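Local coordinates for beta-1,3-1,4-glucanase (Caldicellulosiruptor sp. F32, PDB 5H4R), which hydrolyses mixed-linkage beta-1,3-1,4-glucans (lichenase activity) as a glycoside hydrolase of family 5, at residues A[150-155]-A[189-194]; A[33-38]-A[310-315]. The protein carries 1 engineered substitution. All coordinates share one frame; numbering follows the deposited sequence.

How the interactions relate
Starting from the N terminus, the chain first runs through 33-38, a loop that leads into helix 39-47, and this loop finds its partner only some 270 residues later, on helix 298-316. Interaction 2 therefore closes a very long loop that takes in most of the TIM barrel. Within it lies the much shorter loop of interaction 1, where 150-155, following barrel strand 135-139, meets 189-194, following the next strand, 181-184. The two contacts nest and do not cross. Their centres are about 31 Å apart and they do not touch: interaction 1 joins neighbouring loops near the bound glycan, interaction 2 ties the N-terminal lead-in to an outer helix.

Interaction 1: A[150-155]-A[189-194]; sequences YPNSQH and PRLTGS
Tyr150 reaches across to Leu191 and Thr192 with the far end of its ring, although its CB starts off away from them. The side chain stands with CG anti to the backbone N (chi1 -153°), which swings the ring back toward 189-194. Going outward, CE2 meets the methyl CD2 of Leu191 at 3.8 Å, the two side chains crossing at about a right angle, while CE1 on the other side of the ring has Thr192 OG1 at 3.7 Å, near the ring plane. CZ follows, 3.8 Å from Thr192 N. At the tip, OH accepts a hydrogen bond from Thr192 N, 3.1 Å long with an N-H...O angle of 153°, and sits 3.6 Å from Leu191 CA. Next door, Pro151 is the centre of an inverse gamma turn and presses its ring on the backbone: CD lies 3.3 Å from Arg190 O. Asn152 contributes its CB, 4.1 Å from Leu191 CD2, while its OD1 accepts from His155 N, an Asx motif just ahead of helix 156-173, and also from His155 ND1. Arg190 points its CB away from 150-155; its NE is salt-bridged to Glu197 and its NH1 bonded to the backbone O of Gln188, the engineered residue of the glycan pocket. The Arg190 side chain lies about 6 Å from a bound glucose unit. These are two successive loops of a TIM barrel, each following its own strand. A single hydrogen bond, from backbone to phenol, joins them along with close packing beside the Leu191 methyl; Pro151 O and Arg190 O are buried with no partner in the model.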
loop_
_atom_site.group_PDB
_atom_site.type_symbol
_atom_site.label_atom_id
_atom_site.label_comp_id
_atom_site.label_asym_id
_atom_site.label_seq_id
_atom_site.Cartn_x
_atom_site.Cartn_y
_atom_site.Cartn_z
ATOM N N TYR A 150 -0.760 13.573 11.996
ATOM C CA TYR A 150 -0.333 14.719 11.202
ATOM C C TYR A 150 1.155 14.999 11.428
ATOM O O TYR A 150 1.578 15.257 12.565
ATOM C CB TYR A 150 -1.179 15.960 11.513
ATOM C CG TYR A 150 -1.244 16.903 10.343
ATOM C CD1 TYR A 150 -1.966 16.560 9.188
ATOM C CD2 TYR A 150 -0.536 18.103 10.342
ATOM C CE1 TYR A 150 -2.015 17.401 8.098
ATOM C CE2 TYR A 150 -0.571 18.944 9.260
ATOM C CZ TYR A 150 -1.319 18.598 8.140
ATOM O OH TYR A 150 -1.306 19.468 7.080
ATOM N N PRO A 151 1.987 14.983 10.365
ATOM C CA PRO A 151 3.451 15.007 10.571
ATOM C C PRO A 151 4.075 16.398 10.576
ATOM O O PRO A 151 4.798 16.795 9.653
ATOM C CB PRO A 151 3.950 14.171 9.393
ATOM C CG PRO A 151 2.991 14.541 8.277
ATOM C CD PRO A 151 1.644 14.651 8.961
ATOM N N ASN A 152 3.811 17.171 11.628
ATOM C CA ASN A 152 4.587 18.375 11.855
ATOM C C ASN A 152 4.725 18.604 13.352
ATOM O O ASN A 152 4.101 17.921 14.170
ATOM C CB ASN A 152 4.000 19.588 11.103
ATOM C CG ASN A 152 2.639 20.044 11.609
ATOM O OD1 ASN A 152 2.110 19.571 12.622
ATOM N ND2 ASN A 152 2.064 21.013 10.883
ATOM N N SER A 153 5.589 19.557 13.704
ATOM C CA SER A 153 5.883 19.783 15.118
ATOM C C SER A 153 4.647 20.256 15.860
ATOM O O SER A 153 4.426 19.866 17.014
ATOM C CB SER A 153 7.037 20.781 15.272
ATOM O OG SER A 153 8.268 20.148 14.949
ATOM N N GLN A 154 3.817 21.077 15.210
ATOM C CA GLN A 154 2.628 21.620 15.861
ATOM C C GLN A 154 1.706 20.520 16.358
ATOM O O GLN A 154 1.083 20.659 17.419
ATOM C CB GLN A 154 1.867 22.538 14.901
ATOM C CG GLN A 154 0.560 23.070 15.464
ATOM C CD GLN A 154 -0.137 24.030 14.518
ATOM O OE1 GLN A 154 0.263 24.184 13.359
ATOM N NE2 GLN A 154 -1.188 24.681 15.008
ATOM N N HIS A 155 1.576 19.428 15.598
ATOM C CA HIS A 155 0.633 18.370 15.935
ATOM C C HIS A 155 1.333 17.077 16.328
ATOM O O HIS A 155 0.682 16.031 16.423
ATOM C CB HIS A 155 -0.319 18.126 14.762
ATOM C CG HIS A 155 -1.176 19.310 14.465
ATOM N ND1 HIS A 155 -0.951 20.153 13.394
ATOM C CD2 HIS A 155 -2.227 19.831 15.138
ATOM C CE1 HIS A 155 -1.855 21.116 13.398
ATOM N NE2 HIS A 155 -2.637 20.949 14.447
ATOM N N PRO A 189 1.821 9.456 4.683
ATOM C CA PRO A 189 1.928 10.556 5.651
ATOM C C PRO A 189 2.463 11.806 4.973
ATOM O O PRO A 189 3.473 11.758 4.271
ATOM C CB PRO A 189 2.906 10.016 6.703
ATOM C CG PRO A 189 3.735 9.044 5.973
ATOM C CD PRO A 189 2.827 8.409 4.915
ATOM N N ARG A 190 1.772 12.928 5.177
ATOM C CA ARG A 190 2.089 14.145 4.441
ATOM C C ARG A 190 1.354 15.319 5.072
ATOM O O ARG A 190 0.458 15.150 5.900
ATOM C CB ARG A 190 1.700 14.021 2.973
ATOM C CG ARG A 190 0.187 13.938 2.767
ATOM C CD ARG A 190 -0.170 13.351 1.424
ATOM N NE ARG A 190 -1.589 13.506 1.168
ATOM C CZ ARG A 190 -2.531 12.683 1.616
ATOM N NH1 ARG A 190 -2.212 11.631 2.364
ATOM N NH2 ARG A 190 -3.800 12.926 1.350
ATOM N N LEU A 191 1.721 16.514 4.633
ATOM C CA LEU A 191 0.982 17.714 4.970
ATOM C C LEU A 191 -0.118 17.809 3.930
ATOM O O LEU A 191 0.129 17.545 2.753
ATOM C CB LEU A 191 1.899 18.942 4.948
ATOM C CG LEU A 191 3.135 18.852 5.859
ATOM C CD1 LEU A 191 4.091 20.005 5.580
ATOM C CD2 LEU A 191 2.715 18.866 7.297
ATOM N N THR A 192 -1.335 18.095 4.351
ATOM C CA THR A 192 -2.450 18.142 3.410
ATOM C C THR A 192 -2.897 19.577 3.156
ATOM O O THR A 192 -2.711 20.467 3.981
ATOM C CB THR A 192 -3.644 17.329 3.905
ATOM O OG1 THR A 192 -4.112 17.895 5.131
ATOM C CG2 THR A 192 -3.270 15.886 4.097
ATOM N N GLY A 193 -3.497 19.791 1.987
ATOM C CA GLY A 193 -3.971 21.106 1.615
ATOM C C GLY A 193 -2.854 22.126 1.614
ATOM O O GLY A 193 -2.928 23.152 2.292
ATOM N N SER A 194 -1.786 21.819 0.876
ATOM C CA SER A 194 -0.545 22.583 0.915
ATOM C C SER A 194 0.210 22.322 -0.369
ATOM O O SER A 194 0.114 21.232 -0.938
ATOM C CB SER A 194 0.319 22.173 2.112
ATOM O OG SER A 194 1.695 22.409 1.871
#

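Interaction 2: A[33-38]-A[310-315]; sequences RKIPNN and KLYDKF
Extended chain at Arg33, Lys34 and Ile35 passes a helical segment, 310-315, with Arg33 and Tyr312 the closest pair of CA atoms at 8.9 Å, so side chains have to bridge the gap. Residues 310-315 belong to helix 298-316, which widens into a pi-type turn at 312-315. Tyr312 does most of the bridging. A chi1 of 175° carries its ring out from the helix backbone to the loop, where OH donates to Lys34 O over 2.5 Å, a very short bond. The hydroxyl lies in the carbonyl plane, on a lone pair, with a C=O...O angle of 135°. Arg33 CG lies over one face of that ring, toward the rim; CB is 3.6 Å from Tyr312 CZ, and the chain, bent at chi2 and chi3, brings NH2 to 3.4 Å from Tyr312 CE2. That CE2 sits over one face of the guanidinium, whose plane is 44° from the ring. At the ring edge, Ile35 CD1 meets Tyr312 CE1 at 4.0 Å. A phenylalanine here has no hydroxyl, which would probably leave Lys34 O without its mate and the loop free to shift against the helix. Arg33 NH2 and Asp313 OD1, 4.2 Å apart, are too distant for a salt bridge; water 1 links them, accepting from NH2 and donating to OD1. Arg33 also has a weak, long ion pair to Asp309. This surface packing holds the chain leading into helix 39-47 against an outer helix of the barrel, through one neutral hydrogen bond and a guanidinium tilted against the CD2/CE2 side of the ring, its link to Asp313 passing through water.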
loop_
_atom_site.group_PDB
_atom_site.type_symbol
_atom_site.label_atom_id
_atom_site.label_comp_id
_atom_site.label_asym_id
_atom_site.label_seq_id
_atom_site.Cartn_x
_atom_site.Cartn_y
_atom_site.Cartn_z
ATOM N N ARG A 33 18.481 -8.744 -11.596
ATOM C CA ARG A 33 19.612 -8.224 -10.861
ATOM C C ARG A 33 20.027 -9.226 -9.785
ATOM O O ARG A 33 19.298 -10.171 -9.462
ATOM C CB ARG A 33 19.260 -6.877 -10.219
ATOM C CG ARG A 33 18.812 -5.773 -11.203
ATOM C CD ARG A 33 19.882 -5.374 -12.184
ATOM N NE ARG A 33 20.850 -4.469 -11.588
ATOM C CZ ARG A 33 20.568 -3.203 -11.289
ATOM N NH1 ARG A 33 19.336 -2.703 -11.530
ATOM N NH2 ARG A 33 21.502 -2.456 -10.737
ATOM N N LYS A 34 21.208 -9.016 -9.220
ATOM C CA LYS A 34 21.616 -9.820 -8.073
ATOM C C LYS A 34 20.746 -9.454 -6.888
ATOM O O LYS A 34 20.662 -8.277 -6.521
ATOM C CB LYS A 34 23.088 -9.594 -7.749
ATOM C CG LYS A 34 23.564 -10.392 -6.566
ATOM C CD LYS A 34 23.582 -11.894 -6.881
ATOM C CE LYS A 34 24.296 -12.702 -5.791
ATOM N NZ LYS A 34 23.529 -12.745 -4.509
ATOM N N ILE A 35 20.078 -10.442 -6.310
ATOM C CA ILE A 35 19.221 -10.255 -5.146
ATOM C C ILE A 35 19.889 -10.957 -3.967
ATOM O O ILE A 35 20.156 -12.172 -4.044
ATOM C CB ILE A 35 17.802 -10.803 -5.371
ATOM C CG1 ILE A 35 17.212 -10.347 -6.725
ATOM C CG2 ILE A 35 16.898 -10.408 -4.194
ATOM C CD1 ILE A 35 17.247 -8.876 -6.946
ATOM N N PRO A 36 20.248 -10.248 -2.899
ATOM C CA PRO A 36 20.890 -10.931 -1.772
ATOM C C PRO A 36 20.022 -12.056 -1.238
ATOM O O PRO A 36 18.795 -11.949 -1.170
ATOM C CB PRO A 36 21.084 -9.816 -0.743
ATOM C CG PRO A 36 21.185 -8.572 -1.608
ATOM C CD PRO A 36 20.239 -8.780 -2.729
ATOM N N ASN A 37 20.677 -13.153 -0.860
ATOM C CA ASN A 37 19.959 -14.301 -0.323
ATOM C C ASN A 37 19.841 -14.104 1.177
ATOM O O ASN A 37 20.768 -14.406 1.940
ATOM C CB ASN A 37 20.669 -15.603 -0.656
ATOM C CG ASN A 37 19.860 -16.816 -0.242
ATOM O OD1 ASN A 37 18.944 -17.230 -0.952
ATOM N ND2 ASN A 37 20.185 -17.381 0.909
ATOM N N ASN A 38 18.714 -13.568 1.607
ATOM C CA ASN A 38 18.424 -13.491 3.026
ATOM C C ASN A 38 16.935 -13.727 3.239
ATOM O O ASN A 38 16.150 -13.821 2.294
ATOM C CB ASN A 38 18.878 -12.153 3.630
ATOM C CG ASN A 38 18.130 -10.952 3.081
ATOM O OD1 ASN A 38 16.965 -11.025 2.707
ATOM N ND2 ASN A 38 18.815 -9.825 3.045
ATOM N N LYS A 310 16.626 3.171 -8.300
ATOM C CA LYS A 310 17.147 3.860 -7.129
ATOM C C LYS A 310 16.843 3.081 -5.853
ATOM O O LYS A 310 17.672 3.044 -4.929
ATOM C CB LYS A 310 16.571 5.277 -7.039
ATOM C CG LYS A 310 16.914 6.190 -8.219
ATOM C CD LYS A 310 18.365 6.497 -8.317
ATOM C CE LYS A 310 19.105 5.646 -9.357
ATOM N NZ LYS A 310 20.544 6.094 -9.522
ATOM N N LEU A 311 15.656 2.462 -5.785
ATOM C CA LEU A 311 15.288 1.633 -4.637
ATOM C C LEU A 311 16.142 0.373 -4.563
ATOM O O LEU A 311 16.531 -0.060 -3.466
ATOM C CB LEU A 311 13.808 1.271 -4.702
ATOM C CG LEU A 311 12.809 2.400 -4.468
ATOM C CD1 LEU A 311 11.403 1.903 -4.676
ATOM C CD2 LEU A 311 12.940 3.018 -3.076
ATOM N N TYR A 312 16.436 -0.245 -5.709
ATOM C CA TYR A 312 17.361 -1.371 -5.713
ATOM C C TYR A 312 18.742 -0.943 -5.211
ATOM O O TYR A 312 19.358 -1.635 -4.387
ATOM C CB TYR A 312 17.442 -1.975 -7.114
ATOM C CG TYR A 312 18.469 -3.056 -7.222
ATOM C CD1 TYR A 312 18.171 -4.354 -6.849
ATOM C CD2 TYR A 312 19.761 -2.775 -7.654
ATOM C CE1 TYR A 312 19.120 -5.352 -6.927
ATOM C CE2 TYR A 312 20.730 -3.765 -7.728
ATOM C CZ TYR A 312 20.402 -5.057 -7.363
ATOM O OH TYR A 312 21.372 -6.049 -7.456
ATOM N N ASP A 313 19.228 0.229 -5.646
ATOM C CA ASP A 313 20.556 0.678 -5.246
ATOM C C ASP A 313 20.633 0.912 -3.745
ATOM O O ASP A 313 21.603 0.512 -3.085
ATOM C CB ASP A 313 20.938 1.971 -5.970
ATOM C CG ASP A 313 21.167 1.792 -7.453
ATOM O OD1 ASP A 313 21.255 0.643 -7.930
ATOM O OD2 ASP A 313 21.282 2.836 -8.142
ATOM N N LYS A 314 19.634 1.599 -3.181
ATOM C CA LYS A 314 19.736 2.018 -1.786
ATOM C C LYS A 314 19.387 0.890 -0.824
ATOM O O LYS A 314 19.998 0.778 0.251
ATOM C CB LYS A 314 18.816 3.214 -1.519
ATOM C CG LYS A 314 18.991 3.761 -0.116
ATOM C CD LYS A 314 18.302 5.118 0.112
ATOM C CE LYS A 314 18.556 5.599 1.524
ATOM N NZ LYS A 314 17.922 6.916 1.814
ATOM N N PHE A 315 18.406 0.060 -1.183
ATOM C CA PHE A 315 17.842 -0.903 -0.242
ATOM C C PHE A 315 18.051 -2.347 -0.682
ATOM O O PHE A 315 18.760 -3.077 0.003
ATOM C CB PHE A 315 16.360 -0.621 -0.032
ATOM C CG PHE A 315 16.075 0.740 0.540
ATOM C CD1 PHE A 315 16.547 1.092 1.787
ATOM C CD2 PHE A 315 15.318 1.654 -0.165
ATOM C CE1 PHE A 315 16.269 2.350 2.344
ATOM C CE2 PHE A 315 15.060 2.910 0.383
ATOM C CZ PHE A 315 15.542 3.245 1.628
HETATM O O HOH W 1 20.097 0.058 -10.424
#